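Local coordinates for actinorhodin polyketide putative beta-ketoacyl synthase 2 (Streptomyces coelicolor A3, PDB 1TQY), which serves as the chain length factor of the actinorhodin polyketide synthase, a ketosynthase-like protein probably lacking condensing activity of its own, at residues 258-264 against 405-411. Residues are numbered along the deposited sequence; the frame is centred on the assembly and turned at random.
Sequences AYGELAG and AAVLRRF
E261 and R409 form the central antiparallel hydrogen-bonded pair between 258-264 and 405-411, E261 N to R409 O and R409 N to E261 O both measuring 3.0 Å. Beyond the non-hydrogen-bonded pair L262-L408, a classic beta bulge sets A263 and G264 opposite V407. V407 O takes weak bonds from both their amides, whereas V407 N donates to G264 O at 2.9 Å, nearly straight at N-H. On one sheet face, E261 and R409 run side by side, carboxylate and guanidinium planes 52° apart, in a long salt bridge (OE2 to NH1 3.6 Å); R409 NH2 bonds A292 O of helix 281-292. The methyl of A263 meets V407 CG2 on this side. On the opposite face, L262 CD2 meets L408 CD2 at 4.0 Å, and L408 reaches L354 of helix 345-359. Bends at chi2 and chi3 (-64° and 78°) curl R410 back until NH2 donates to Y259 O (2.6 Å), which lies in the guanidinium plane. A258 CB makes a CH-pi contact over the F411 ring face. R410 thus adds a side-chain hydrogen bond to the backbone pairing of this thiolase-like core, while A258 N is buried over the F411 ring without a polar partner.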
loop_
_atom_site.group_PDB
_atom_site.type_symbol
_atom_site.label_atom_id
_atom_site.label_comp_id
_atom_site.label_asym_id
_atom_site.label_seq_id
_atom_site.Cartn_x
_atom_site.Cartn_y
_atom_site.Cartn_z
ATOM N N ALA B 258 8.305 -6.010 27.604
ATOM C CA ALA B 258 8.025 -5.288 26.367
ATOM C C ALA B 258 8.559 -3.860 26.429
ATOM O O ALA B 258 9.096 -3.436 27.449
ATOM C CB ALA B 258 6.522 -5.287 26.083
ATOM N N TYR B 259 8.416 -3.125 25.332
ATOM C CA TYR B 259 8.895 -1.749 25.256
ATOM C C TYR B 259 7.812 -0.756 25.645
ATOM O O TYR B 259 8.096 0.302 26.197
ATOM C CB TYR B 259 9.375 -1.453 23.838
ATOM C CG TYR B 259 10.659 -2.154 23.463
ATOM C CD1 TYR B 259 11.885 -1.504 23.574
ATOM C CD2 TYR B 259 10.653 -3.470 22.997
ATOM C CE1 TYR B 259 13.073 -2.146 23.227
ATOM C CE2 TYR B 259 11.837 -4.120 22.651
ATOM C CZ TYR B 259 13.039 -3.450 22.767
ATOM O OH TYR B 259 14.215 -4.070 22.417
ATOM N N GLY B 260 6.570 -1.100 25.342
ATOM C CA GLY B 260 5.478 -0.217 25.666
ATOM C C GLY B 260 4.215 -0.675 24.982
ATOM O O GLY B 260 4.181 -1.733 24.343
ATOM N N GLU B 261 3.173 0.135 25.113
ATOM C CA GLU B 261 1.876 -0.156 24.524
ATOM C C GLU B 261 1.551 0.865 23.448
ATOM O O GLU B 261 1.869 2.046 23.581
ATOM C CB GLU B 261 0.793 -0.094 25.607
ATOM C CG GLU B 261 -0.623 -0.304 25.091
ATOM C CD GLU B 261 -1.688 0.134 26.090
ATOM O OE1 GLU B 261 -1.390 0.179 27.304
ATOM O OE2 GLU B 261 -2.826 0.420 25.660
ATOM N N LEU B 262 0.928 0.403 22.376
ATOM C CA LEU B 262 0.513 1.295 21.307
ATOM C C LEU B 262 -0.920 1.628 21.734
ATOM O O LEU B 262 -1.854 0.896 21.409
ATOM C CB LEU B 262 0.513 0.552 19.973
ATOM C CG LEU B 262 0.726 1.395 18.721
ATOM C CD1 LEU B 262 0.200 0.638 17.507
ATOM C CD2 LEU B 262 0.025 2.730 18.838
ATOM N N ALA B 263 -1.085 2.721 22.468
ATOM C CA ALA B 263 -2.388 3.115 22.999
ATOM C C ALA B 263 -3.439 3.576 22.000
ATOM O O ALA B 263 -4.592 3.151 22.071
ATOM C CB ALA B 263 -2.192 4.183 24.072
ATOM N N GLY B 264 -3.054 4.463 21.089
ATOM C CA GLY B 264 -4.003 4.956 20.106
ATOM C C GLY B 264 -3.335 5.330 18.797
ATOM O O GLY B 264 -2.119 5.551 18.749
ATOM N N ALA B 405 -0.852 10.129 13.620
ATOM C CA ALA B 405 -0.479 10.308 15.011
ATOM C C ALA B 405 -0.594 8.989 15.764
ATOM O O ALA B 405 -1.474 8.176 15.481
ATOM C CB ALA B 405 -1.363 11.361 15.652
ATOM N N ALA B 406 0.295 8.788 16.729
ATOM C CA ALA B 406 0.305 7.561 17.505
ATOM C C ALA B 406 0.683 7.857 18.943
ATOM O O ALA B 406 1.656 8.562 19.209
ATOM C CB ALA B 406 1.293 6.580 16.905
ATOM N N VAL B 407 -0.089 7.322 19.877
ATOM C CA VAL B 407 0.209 7.543 21.285
ATOM C C VAL B 407 0.725 6.251 21.906
ATOM O O VAL B 407 0.128 5.191 21.742
ATOM C CB VAL B 407 -1.035 8.090 22.033
ATOM C CG1 VAL B 407 -2.283 7.482 21.460
ATOM C CG2 VAL B 407 -0.919 7.804 23.528
ATOM N N LEU B 408 1.853 6.347 22.603
ATOM C CA LEU B 408 2.482 5.189 23.237
ATOM C C LEU B 408 2.522 5.354 24.751
ATOM O O LEU B 408 2.529 6.475 25.261
ATOM C CB LEU B 408 3.916 5.034 22.721
ATOM C CG LEU B 408 4.112 4.953 21.205
ATOM C CD1 LEU B 408 5.579 4.918 20.890
ATOM C CD2 LEU B 408 3.414 3.714 20.665
ATOM N N ARG B 409 2.556 4.234 25.467
ATOM C CA ARG B 409 2.620 4.266 26.925
ATOM C C ARG B 409 3.739 3.391 27.459
ATOM O O ARG B 409 4.068 2.361 26.876
ATOM C CB ARG B 409 1.312 3.785 27.549
ATOM C CG ARG B 409 0.136 4.701 27.370
ATOM C CD ARG B 409 -0.724 4.681 28.621
ATOM N NE ARG B 409 -1.977 5.394 28.411
ATOM C CZ ARG B 409 -2.978 4.929 27.671
ATOM N NH1 ARG B 409 -2.872 3.747 27.077
ATOM N NH2 ARG B 409 -4.078 5.654 27.514
ATOM N N ARG B 410 4.310 3.812 28.583
ATOM C CA ARG B 410 5.385 3.082 29.243
ATOM C C ARG B 410 4.834 1.739 29.700
ATOM O O ARG B 410 3.729 1.671 30.240
ATOM C CB ARG B 410 5.861 3.862 30.472
ATOM C CG ARG B 410 7.373 3.921 30.687
ATOM C CD ARG B 410 8.026 2.567 30.959
ATOM N NE ARG B 410 8.216 1.762 29.752
ATOM C CZ ARG B 410 8.966 0.662 29.701
ATOM N NH1 ARG B 410 9.597 0.237 30.790
ATOM N NH2 ARG B 410 9.081 -0.013 28.568
ATOM N N PHE B 411 5.606 0.676 29.489
ATOM C CA PHE B 411 5.196 -0.671 29.895
ATOM C C PHE B 411 5.172 -0.835 31.417
ATOM O O PHE B 411 6.270 -0.840 32.018
ATOM C CB PHE B 411 6.125 -1.723 29.275
ATOM C CG PHE B 411 5.781 -3.135 29.665
ATOM C CD1 PHE B 411 6.655 -3.895 30.441
ATOM C CD2 PHE B 411 4.570 -3.699 29.270
ATOM C CE1 PHE B 411 6.325 -5.197 30.822
ATOM C CE2 PHE B 411 4.227 -4.998 29.644
ATOM C CZ PHE B 411 5.109 -5.751 30.422
#